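Local coordinates for protein putative hydrolase YdeN (Bacillus subtilis, PDB 1UXO) that probably acts as a hydrolase of the alpha/beta-hydrolase fold, using a predicted charge relay system centred on a serine, at residues K148-A151 and Q152-D155; N19-F22 and P23-K27; L49-W52 and L53-L56; Y180-L183 and T184-S188; T55-L58 and Y59-T62. The protein carries 2 engineered substitutions. One frame throughout, in Å; residues are numbered along the deposited sequence.

Interaction 1: residues K148-A151 and Q152-D155; sequences KDLA and QQID
L150 and I154, one turn apart at the end of helix 144-153, are buried and form the tight side of this contact. CG1 of I154 comes to 3.3 Å from O of L150, so that hydrocarbon covers a carbonyl that already accepts the N-H of I154, with N of I154 3.0 Å from O of L150. I154 holds CG1 between its own backbone N and carbonyl carbon (chi1 68°), which is consistent with I154 being the first residue to leave helical angles. The branched ends touch more lightly, CD1 of L150 lying 4.1 Å from CG2 of I154. D155, with positive phi, is the C-prime residue of a Schellman motif that ends the helix.

The solvent side is looser. Q152 runs its extended chain past the carbonyl of K148, yet its amide NE2 comes no closer than 4.0 Å to CG of K148, a mere brush. D149 and Q153 hold their carboxylate and amide planes 32° apart, with OD1 of D149 3.7 Å from CD of Q153. A water links them instead, donating to OE1 of Q153 at 2.8 Å and, weakly, to OD2 of D149, which also forms a salt bridge with K103; D149 has a second conformer, so both partners of its carboxylate are tentative.

The helix belongs to the beta-alpha-beta unit formed with strands 128-136 and 157-161: L150 and I154 press on L97 of strand 92-98, I154 also on I124 of helix 121-127, and A151 on L158.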
# COMPACT_ATOMS: atom_id res chain seq x y z
N LYS A 148 -8.14 -8.09 7.19
CA LYS A 148 -9.10 -9.00 6.61
C LYS A 148 -10.44 -8.26 6.32
O LYS A 148 -11.03 -8.45 5.25
CB LYS A 148 -9.34 -10.20 7.57
CG LYS A 148 -10.33 -11.22 6.99
CD LYS A 148 -10.28 -12.57 7.69
CE LYS A 148 -10.72 -13.71 6.76
NZ LYS A 148 -10.46 -15.12 7.21
N ASP A 149 -10.85 -7.38 7.24
CA ASP A 149 -12.04 -6.53 7.12
C ASP A 149 -11.90 -5.69 5.88
O ASP A 149 -12.80 -5.65 5.04
CB ASP A 149 -12.12 -5.60 8.33
CG ASP A 149 -13.40 -4.72 8.43
OD1 ASP A 149 -14.39 -4.90 7.66
OD2 ASP A 149 -13.46 -3.73 9.23
N LEU A 150 -10.75 -5.03 5.71
CA LEU A 150 -10.53 -4.19 4.55
C LEU A 150 -10.56 -5.01 3.24
O LEU A 150 -11.18 -4.58 2.24
CB LEU A 150 -9.17 -3.47 4.69
CG LEU A 150 -8.68 -2.73 3.46
CD1 LEU A 150 -9.71 -1.69 3.03
CD2 LEU A 150 -7.36 -2.10 3.64
N ALA A 151 -9.89 -6.20 3.25
CA ALA A 151 -9.92 -7.07 2.10
C ALA A 151 -11.36 -7.41 1.66
O ALA A 151 -11.70 -7.43 0.48
CB ALA A 151 -9.08 -8.33 2.32
N GLN A 152 -12.20 -7.65 2.62
CA GLN A 152 -13.62 -7.87 2.30
C GLN A 152 -14.30 -6.64 1.73
O GLN A 152 -15.09 -6.73 0.77
CB GLN A 152 -14.40 -8.33 3.53
CG GLN A 152 -13.95 -9.64 4.10
CD GLN A 152 -14.44 -9.92 5.50
OE1 GLN A 152 -14.94 -9.01 6.21
NE2 GLN A 152 -14.23 -11.15 5.94
N GLN A 153 -14.07 -5.50 2.34
CA GLN A 153 -14.71 -4.25 1.91
C GLN A 153 -14.37 -3.87 0.45
O GLN A 153 -15.20 -3.31 -0.28
CB GLN A 153 -14.28 -3.13 2.84
CG GLN A 153 -14.87 -3.27 4.21
CD GLN A 153 -14.37 -2.24 5.16
OE1 GLN A 153 -13.16 -1.94 5.20
NE2 GLN A 153 -15.29 -1.66 5.96
N ILE A 154 -13.13 -4.15 0.05
CA ILE A 154 -12.66 -3.82 -1.29
C ILE A 154 -12.42 -5.04 -2.19
O ILE A 154 -11.75 -4.90 -3.19
CB ILE A 154 -11.40 -2.87 -1.30
CG1 ILE A 154 -10.15 -3.58 -0.74
CG2 ILE A 154 -11.72 -1.54 -0.57
CD1 ILE A 154 -8.84 -2.86 -1.09
N ASP A 155 -13.05 -6.17 -1.89
CA ASP A 155 -12.95 -7.37 -2.70
C ASP A 155 -11.52 -7.61 -3.20
O ASP A 155 -11.25 -7.76 -4.40
CB ASP A 155 -13.94 -7.35 -3.88
CG ASP A 155 -13.94 -8.66 -4.63
OD1 ASP A 155 -13.74 -9.74 -3.96
OD2 ASP A 155 -14.12 -8.74 -5.90
O HOH W 1 -12.15 -1.61 7.81

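Interaction 2: residues N19-F22 and P23-K27; sequences NHWF and PWLKK
Between W21 and L25 the backbone closes its first helical turn, the N-H of L25 reaching O of W21 at 2.9 Å and that of K26 reaching O of F22 almost straight, at 177°. W21 is thus the N-cap of helix 22-31, entered through a type II' beta turn from N19 to F22. P23 suits the first turn, where a backbone N needs no partner within the helix; its CD rests 3.4 Å from CB of F22. W24, also in this turn, gives its N-H to a water 2.9 Å from its N, and the same water donates to O of H20, tying the turn to the helix start.

W21 and F22 pack together. F22 sends CE1 over one face of the W21 indole, toward its rim, 3.7 Å above the plane. The W21 ring also meets H72 edge-to-face, and NE1 bonds weakly to O of F167. CG of W21 lies between the backbone N and carbonyl carbon (chi1 38°), which sets the indole alongside L25, pointing the same way. CD2 of L25 meets the indole at its edge, near the ring plane, 4.0 Å from CZ3 of W21.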
# COMPACT_ATOMS: atom_id res chain seq x y z
N ASN A 19 13.93 2.21 4.31
CA ASN A 19 13.57 1.26 5.37
C ASN A 19 12.93 -0.04 4.84
O ASN A 19 12.45 -0.12 3.69
CB ASN A 19 12.58 1.90 6.35
CG ASN A 19 13.24 3.01 7.23
OD1 ASN A 19 12.78 4.18 7.25
ND2 ASN A 19 14.29 2.64 7.98
N HIS A 20 12.93 -1.03 5.71
CA HIS A 20 12.14 -2.26 5.52
C HIS A 20 12.54 -2.97 4.21
O HIS A 20 13.75 -3.07 3.88
CB HIS A 20 10.62 -1.94 5.72
CG HIS A 20 10.36 -1.12 6.94
ND1 HIS A 20 11.06 -1.31 8.10
CD2 HIS A 20 9.52 -0.08 7.18
CE1 HIS A 20 10.69 -0.41 9.00
NE2 HIS A 20 9.74 0.33 8.46
N TRP A 21 11.54 -3.40 3.47
CA TRP A 21 11.70 -4.24 2.27
C TRP A 21 11.62 -3.44 0.95
O TRP A 21 11.63 -4.04 -0.14
CB TRP A 21 10.69 -5.39 2.29
CG TRP A 21 9.37 -5.02 2.82
CD1 TRP A 21 8.98 -5.05 4.14
CD2 TRP A 21 8.26 -4.49 2.08
NE1 TRP A 21 7.71 -4.57 4.26
CE2 TRP A 21 7.24 -4.22 3.02
CE3 TRP A 21 8.03 -4.20 0.73
CZ2 TRP A 21 6.01 -3.67 2.66
CZ3 TRP A 21 6.78 -3.66 0.37
CH2 TRP A 21 5.79 -3.41 1.35
N PHE A 22 11.55 -2.11 1.02
CA PHE A 22 11.30 -1.30 -0.18
C PHE A 22 12.50 -1.34 -1.15
O PHE A 22 12.32 -1.54 -2.35
CB PHE A 22 10.83 0.19 0.13
CG PHE A 22 9.88 0.31 1.32
CD1 PHE A 22 8.74 -0.53 1.43
CD2 PHE A 22 10.11 1.21 2.37
CE1 PHE A 22 7.87 -0.42 2.52
CE2 PHE A 22 9.23 1.31 3.43
CZ PHE A 22 8.13 0.48 3.51
N PRO A 23 13.72 -1.13 -0.67
CA PRO A 23 14.88 -1.23 -1.55
C PRO A 23 14.96 -2.61 -2.14
O PRO A 23 15.14 -2.67 -3.36
CB PRO A 23 16.09 -0.93 -0.65
CG PRO A 23 15.50 -0.21 0.50
CD PRO A 23 14.08 -0.66 0.70
N TRP A 24 14.76 -3.66 -1.34
CA TRP A 24 14.79 -5.02 -1.93
C TRP A 24 13.77 -5.17 -3.08
O TRP A 24 14.07 -5.73 -4.15
CB TRP A 24 14.54 -6.07 -0.89
CG TRP A 24 14.61 -7.50 -1.44
CD1 TRP A 24 15.71 -8.28 -1.52
CD2 TRP A 24 13.54 -8.26 -1.97
NE1 TRP A 24 15.39 -9.49 -2.05
CE2 TRP A 24 14.06 -9.49 -2.38
CE3 TRP A 24 12.17 -8.02 -2.16
CZ2 TRP A 24 13.26 -10.49 -2.94
CZ3 TRP A 24 11.37 -9.04 -2.73
CH2 TRP A 24 11.93 -10.23 -3.12
N LEU A 25 12.56 -4.70 -2.84
CA LEU A 25 11.51 -4.87 -3.86
C LEU A 25 11.84 -4.09 -5.14
O LEU A 25 11.71 -4.63 -6.25
CB LEU A 25 10.17 -4.46 -3.30
CG LEU A 25 8.98 -4.51 -4.25
CD1 LEU A 25 8.78 -5.90 -4.77
CD2 LEU A 25 7.76 -4.13 -3.45
N LYS A 26 12.27 -2.84 -5.01
CA LYS A 26 12.69 -2.07 -6.17
C LYS A 26 13.75 -2.78 -7.01
O LYS A 26 13.60 -2.90 -8.24
CB LYS A 26 13.15 -0.69 -5.72
CG LYS A 26 13.79 0.18 -6.80
CD LYS A 26 14.13 1.58 -6.37
CE LYS A 26 14.64 2.42 -7.56
NZ LYS A 26 15.40 3.51 -6.97
N LYS A 27 14.81 -3.25 -6.35
CA LYS A 27 15.91 -3.95 -7.03
C LYS A 27 15.49 -5.31 -7.62
O LYS A 27 15.95 -5.68 -8.70
CB LYS A 27 17.15 -4.10 -6.12
CG LYS A 27 17.77 -2.80 -5.60
CD LYS A 27 18.72 -3.13 -4.39
CE LYS A 27 18.98 -1.97 -3.36
NZ LYS A 27 19.34 -2.44 -1.87
O HOH W 2 15.41 -3.79 1.51

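Interaction 3: residues L49-W52 and L53-L56; sequences LEDW and LDTL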
# COMPACT_ATOMS: atom_id res chain seq x y z
N LEU A 49 -2.63 13.74 6.53
CA LEU A 49 -3.26 13.19 5.33
C LEU A 49 -3.23 14.14 4.16
O LEU A 49 -2.91 13.71 3.03
CB LEU A 49 -4.72 12.79 5.61
CG LEU A 49 -5.60 12.27 4.45
CD1 LEU A 49 -4.99 11.00 3.87
CD2 LEU A 49 -7.03 12.00 4.90
N GLU A 50 -3.61 15.40 4.38
CA GLU A 50 -3.63 16.33 3.25
C GLU A 50 -2.27 16.49 2.57
O GLU A 50 -2.21 16.57 1.39
CB GLU A 50 -4.25 17.71 3.61
CG GLU A 50 -5.71 17.56 3.96
CD GLU A 50 -6.57 16.87 2.88
OE1 GLU A 50 -6.41 17.21 1.66
OE2 GLU A 50 -7.41 15.99 3.27
N ASP A 51 -1.19 16.48 3.34
CA ASP A 51 0.16 16.61 2.78
C ASP A 51 0.58 15.32 2.06
O ASP A 51 1.18 15.38 1.04
CB ASP A 51 1.16 16.97 3.84
CG ASP A 51 0.87 18.34 4.49
OD1 ASP A 51 0.39 19.23 3.75
OD2 ASP A 51 1.07 18.59 5.73
N TRP A 52 0.19 14.15 2.59
CA TRP A 52 0.50 12.89 1.91
C TRP A 52 -0.28 12.86 0.54
O TRP A 52 0.31 12.48 -0.52
CB TRP A 52 0.17 11.68 2.80
CG TRP A 52 1.21 11.41 3.82
CD1 TRP A 52 1.95 12.33 4.52
CD2 TRP A 52 1.67 10.12 4.25
NE1 TRP A 52 2.83 11.69 5.35
CE2 TRP A 52 2.68 10.33 5.21
CE3 TRP A 52 1.32 8.79 3.92
CZ2 TRP A 52 3.38 9.29 5.83
CZ3 TRP A 52 2.03 7.76 4.52
CH2 TRP A 52 3.05 8.01 5.48
N LEU A 53 -1.57 13.23 0.56
CA LEU A 53 -2.33 13.31 -0.69
C LEU A 53 -1.75 14.31 -1.71
O LEU A 53 -1.71 14.02 -2.90
CB LEU A 53 -3.80 13.65 -0.41
CG LEU A 53 -4.59 12.59 0.39
CD1 LEU A 53 -6.06 13.08 0.61
CD2 LEU A 53 -4.55 11.24 -0.24
N ASP A 54 -1.30 15.46 -1.24
CA ASP A 54 -0.64 16.46 -2.12
C ASP A 54 0.64 15.90 -2.73
O ASP A 54 0.88 16.08 -3.91
CB ASP A 54 -0.29 17.76 -1.37
CG ASP A 54 -1.50 18.60 -1.06
OD1 ASP A 54 -2.57 18.43 -1.67
OD2 ASP A 54 -1.47 19.47 -0.17
N THR A 55 1.44 15.14 -1.97
CA THR A 55 2.61 14.49 -2.53
C THR A 55 2.24 13.45 -3.58
O THR A 55 2.82 13.40 -4.68
CB THR A 55 3.48 13.90 -1.41
OG1 THR A 55 3.90 14.93 -0.54
CG2 THR A 55 4.75 13.33 -1.90
N LEU A 56 1.25 12.59 -3.28
CA LEU A 56 0.86 11.64 -4.28
C LEU A 56 0.41 12.33 -5.60
O LEU A 56 0.64 11.82 -6.70
CB LEU A 56 -0.26 10.73 -3.75
CG LEU A 56 0.18 9.79 -2.60
CD1 LEU A 56 -1.01 9.29 -1.76
CD2 LEU A 56 1.06 8.62 -3.14
O HOH W 3 0.81 19.80 1.19
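L49 and L53 lean across each other at a slant, one turn apart on helix 49-57. CD1 of L49 touches CG of L53 at 3.8 Å, and CD1 of L53 comes back to 4.0 Å from CG of L49. The torsions explain the meeting: CG of L49 is anti to its backbone N (chi1 176°), whereas L53 has CG anti to the carbonyl carbon (chi1 -64°) and so reaches back along the helix, over the carbonyl of L49. That carbonyl also receives the N-H of L53, nearly straight at 175°. L53 continues onto R81 and F82 of helix 75-84.

W52 takes a different direction. Its indole leaves the helix, meets F114 edge-to-face and gives NE1 to O of P42. Toward the following turn W52 offers its carbonyl, which accepts the N-H of L56 at 2.9 Å and is also lined by CG of L56.

The third side is acidic. D54 folds back over the carbonyl of E50, while its OD2 stands 4.3 Å from OD1 of D51. A single water donates to both carboxylates, 2.7 Å from OD1 of D51 and 2.7 Å from OD2 of D54. Two like charges this close would be expected to repel; the shared water offers each a proton and probably offsets part of the cost, though either aspartate may still be somewhat easier to protonate than in isolation.

Interaction 4: residues Y180-L183 and T184-S188; sequences YDVL and TSYFS
Y180 and T184 begin a run of backbone bonds that starts as regular alpha-helix and then slackens. The N-H of T184 meets O of Y180 at 2.9 Å and that of S185 meets O of D181, but Y186 N stands 3.4 Å from O of V182, a weak bond, and also makes a weak, bent one (128°) to O of L183, one residue nearer. Hydroxyls reinforce the turn. OG of S185, held between its backbone N and carbonyl carbon (chi1 79°), donates to O of V182 at 2.7 Å. OG1 of T184 donates to O of Y180 at 3.0 Å, from the face of that carbonyl plane opposite the one its own N-H uses, so two bonds grip one oxygen. The same OG1 lies over a face of the Y180 ring, 3.2 Å above its plane and toward the rim.

This is the C-terminal helix of the alpha/beta-hydrolase fold, laid on its central parallel sheet. V182, L183 and Y186 meet I96 of strand 92-98, and F187 meets Y68 of strand 67-72 edge-to-face. Y186 lies alongside V182, its CE1 4.0 Å from CG1 of V182, with O of V182 over one ring face. The hydroxyl of Y186 bonds weakly to O of I95. Replacing Y186 by an alanine is likely to strip V182 of this aromatic cover, H130 of its stacking partner and O of I95 of its weak bond. F187 crosses L183 obliquely, CZ of F187 3.7 Å from CG of L183, and holds O of L183 over one face of its ring. The hydroxyl of Y180 bonds to OD2 of D32.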
# COMPACT_ATOMS: atom_id res chain seq x y z
N TYR A 180 6.53 -9.37 -4.13
CA TYR A 180 7.05 -9.42 -5.50
C TYR A 180 6.27 -10.46 -6.34
O TYR A 180 5.91 -10.22 -7.51
CB TYR A 180 8.58 -9.70 -5.49
CG TYR A 180 9.03 -10.15 -6.83
CD1 TYR A 180 9.26 -9.21 -7.85
CD2 TYR A 180 9.13 -11.51 -7.14
CE1 TYR A 180 9.61 -9.62 -9.13
CE2 TYR A 180 9.47 -11.92 -8.40
CZ TYR A 180 9.70 -10.98 -9.39
OH TYR A 180 10.01 -11.43 -10.65
N ASP A 181 6.02 -11.62 -5.76
CA ASP A 181 5.33 -12.70 -6.47
C ASP A 181 3.83 -12.37 -6.77
O ASP A 181 3.35 -12.61 -7.89
CB ASP A 181 5.45 -14.01 -5.75
CG ASP A 181 6.88 -14.61 -5.86
OD1 ASP A 181 7.58 -14.44 -6.90
OD2 ASP A 181 7.37 -15.28 -4.96
N VAL A 182 3.15 -11.79 -5.80
CA VAL A 182 1.73 -11.38 -6.01
C VAL A 182 1.67 -10.32 -7.10
O VAL A 182 0.87 -10.41 -8.05
CB VAL A 182 1.06 -10.93 -4.72
CG1 VAL A 182 -0.31 -10.32 -5.02
CG2 VAL A 182 0.92 -12.14 -3.75
N LEU A 183 2.57 -9.35 -7.04
CA LEU A 183 2.66 -8.31 -8.04
C LEU A 183 2.91 -8.87 -9.42
O LEU A 183 2.23 -8.53 -10.41
CB LEU A 183 3.79 -7.31 -7.63
CG LEU A 183 3.94 -6.06 -8.43
CD1 LEU A 183 2.64 -5.23 -8.43
CD2 LEU A 183 5.14 -5.28 -7.93
N THR A 184 3.91 -9.73 -9.51
CA THR A 184 4.27 -10.31 -10.78
C THR A 184 3.12 -11.12 -11.42
O THR A 184 3.00 -11.16 -12.65
CB THR A 184 5.58 -11.12 -10.60
OG1 THR A 184 6.64 -10.18 -10.37
CG2 THR A 184 6.00 -11.87 -11.88
N SER A 185 2.31 -11.77 -10.60
CA SER A 185 1.16 -12.54 -11.11
C SER A 185 0.16 -11.61 -11.82
O SER A 185 -0.51 -12.00 -12.80
CB SER A 185 0.52 -13.37 -9.99
OG SER A 185 -0.33 -12.59 -9.15
N TYR A 186 0.08 -10.37 -11.37
CA TYR A 186 -0.76 -9.39 -12.03
C TYR A 186 -0.29 -9.10 -13.45
O TYR A 186 -1.11 -8.70 -14.30
CB TYR A 186 -0.72 -8.07 -11.31
CG TYR A 186 -1.29 -8.01 -9.91
CD1 TYR A 186 -2.01 -9.07 -9.33
CD2 TYR A 186 -1.13 -6.84 -9.18
CE1 TYR A 186 -2.52 -8.95 -8.01
CE2 TYR A 186 -1.69 -6.69 -7.96
CZ TYR A 186 -2.37 -7.78 -7.38
OH TYR A 186 -2.90 -7.54 -6.14
N PHE A 187 1.02 -9.09 -13.66
CA PHE A 187 1.59 -8.74 -14.95
C PHE A 187 1.29 -9.83 -16.00
O PHE A 187 1.12 -9.51 -17.19
CB PHE A 187 3.11 -8.55 -14.89
CG PHE A 187 3.60 -7.54 -13.86
CD1 PHE A 187 2.77 -6.55 -13.35
CD2 PHE A 187 4.90 -7.61 -13.41
CE1 PHE A 187 3.26 -5.67 -12.42
CE2 PHE A 187 5.40 -6.70 -12.52
CZ PHE A 187 4.58 -5.72 -12.02
N SER A 188 1.27 -11.08 -15.56
CA SER A 188 1.01 -12.20 -16.48
C SER A 188 -0.44 -12.22 -16.86
O SER A 188 -0.79 -12.52 -18.00
CB SER A 188 1.38 -13.57 -15.90
OG SER A 188 0.91 -13.74 -14.57

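Interaction 5: residues T55-L58 and Y59-T62; sequences TLSL and YQHT
The Y59 ring turns one edge to the carbonyls of T55 and L56: O of L56 lies in its plane at the edge, and O of T55 is also near that plane, 3.5 Å from CD2 of Y59. Beside this edge, CB of L58 packs 3.9 Å from CD2 of Y59. The ring reaches this place with CG anti to its own carbonyl carbon (chi1 -66°), folded back along the chain, and it also meets the ring of Y8 with the planes about 60° apart. The second flat group, the imidazole of H61, comes up obliquely to O of L58, with CE1 of H61 3.5 Å away.

A type I beta turn from S57 to Q60 leads into a short 3-10 segment, 60-62. The N-H of Y59 bonds to O of L56 at 3.0 Å and that of Q60 to O of S57 at 3.2 Å, both from above the carbonyl planes, the second 70° out of plane. O of Y59 then takes two bonds from T62, one from the backbone N and one from OG1 at 2.7 Å, this hydroxyl lying in the carbonyl plane; OG1 of T62 also bonds to the hydroxyl of Y8.

With a serine at Y59, the Y8 ring would probably lose its aromatic partner and the carbonyl of T55 the ring edge beside it. Chemically, the turn is held by main-chain bonds, and the T62 hydroxyl adds a second bond to O of Y59, while the ring C-H at CD2 of Y59 probably offers O of T55 a weakly polar neighbour.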
# COMPACT_ATOMS: atom_id res chain seq x y z
N THR A 55 1.44 15.14 -1.97
CA THR A 55 2.61 14.49 -2.53
C THR A 55 2.24 13.45 -3.58
O THR A 55 2.82 13.40 -4.68
CB THR A 55 3.48 13.90 -1.41
OG1 THR A 55 3.90 14.93 -0.54
CG2 THR A 55 4.75 13.33 -1.90
N LEU A 56 1.25 12.59 -3.28
CA LEU A 56 0.86 11.64 -4.28
C LEU A 56 0.41 12.33 -5.60
O LEU A 56 0.64 11.82 -6.70
CB LEU A 56 -0.26 10.73 -3.75
CG LEU A 56 0.18 9.79 -2.60
CD1 LEU A 56 -1.01 9.29 -1.76
CD2 LEU A 56 1.06 8.62 -3.14
N SER A 57 -0.25 13.47 -5.46
CA SER A 57 -0.80 14.18 -6.61
C SER A 57 0.32 14.69 -7.54
O SER A 57 0.06 14.89 -8.73
CB SER A 57 -1.77 15.28 -6.14
OG SER A 57 -1.00 16.46 -5.99
N LEU A 58 1.56 14.77 -7.06
CA LEU A 58 2.71 15.16 -7.90
C LEU A 58 2.96 14.16 -9.03
O LEU A 58 3.59 14.53 -10.02
CB LEU A 58 3.99 15.25 -7.08
CG LEU A 58 4.01 16.33 -6.01
CD1 LEU A 58 5.20 16.18 -5.12
CD2 LEU A 58 3.93 17.74 -6.55
N TYR A 59 2.46 12.92 -8.83
CA TYR A 59 2.67 11.78 -9.73
C TYR A 59 1.41 11.40 -10.54
O TYR A 59 1.42 10.48 -11.34
CB TYR A 59 3.12 10.59 -8.88
CG TYR A 59 4.45 10.85 -8.28
CD1 TYR A 59 5.60 10.60 -8.98
CD2 TYR A 59 4.57 11.43 -7.01
CE1 TYR A 59 6.85 10.88 -8.43
CE2 TYR A 59 5.84 11.71 -6.44
CZ TYR A 59 6.96 11.41 -7.17
OH TYR A 59 8.24 11.67 -6.68
N GLN A 60 0.35 12.16 -10.34
CA GLN A 60 -0.99 11.80 -10.75
C GLN A 60 -1.07 11.62 -12.27
O GLN A 60 -1.76 10.72 -12.81
CB GLN A 60 -1.84 12.97 -10.27
CG GLN A 60 -3.25 12.95 -10.23
CD GLN A 60 -3.69 14.20 -9.51
OE1 GLN A 60 -3.77 15.29 -10.11
NE2 GLN A 60 -3.90 14.07 -8.21
N HIS A 61 -0.33 12.46 -12.97
CA HIS A 61 -0.35 12.44 -14.44
C HIS A 61 0.32 11.20 -15.03
O HIS A 61 0.17 10.92 -16.21
CB HIS A 61 0.32 13.71 -14.96
CG HIS A 61 1.79 13.78 -14.65
ND1 HIS A 61 2.27 14.40 -13.51
CD2 HIS A 61 2.86 13.24 -15.27
CE1 HIS A 61 3.58 14.28 -13.47
NE2 HIS A 61 3.97 13.58 -14.53
N THR A 62 1.06 10.44 -14.21
CA THR A 62 1.74 9.23 -14.68
C THR A 62 0.92 7.95 -14.46
O THR A 62 1.39 6.87 -14.78
CB THR A 62 3.10 9.02 -13.96
OG1 THR A 62 2.89 8.65 -12.59
CG2 THR A 62 3.89 10.35 -13.86

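Along the chain the order is interaction 2, 3, 5, 1 and 4, each a local contact on or beside a helix flanking the parallel sheet of the alpha/beta-hydrolase fold. Interactions 3 and 5 overlap, sharing T55 and L56 of helix 49-57, with centres about 10 Å apart: interaction 3 lies within the helix, and interaction 5 runs on from it into the turn and 3-10 segment. Interactions 2 and 4, about 16 Å apart between centres, touch directly, L25 CD1 lying 3.9 Å from Y180 CB, so that helices 22-31 and 177-188 pack together. Interaction 1 stands alone, its centre at least 20 Å from the others. Interactions 1 and 2, like 3 and 4, fall on opposite sides of the chain's centre.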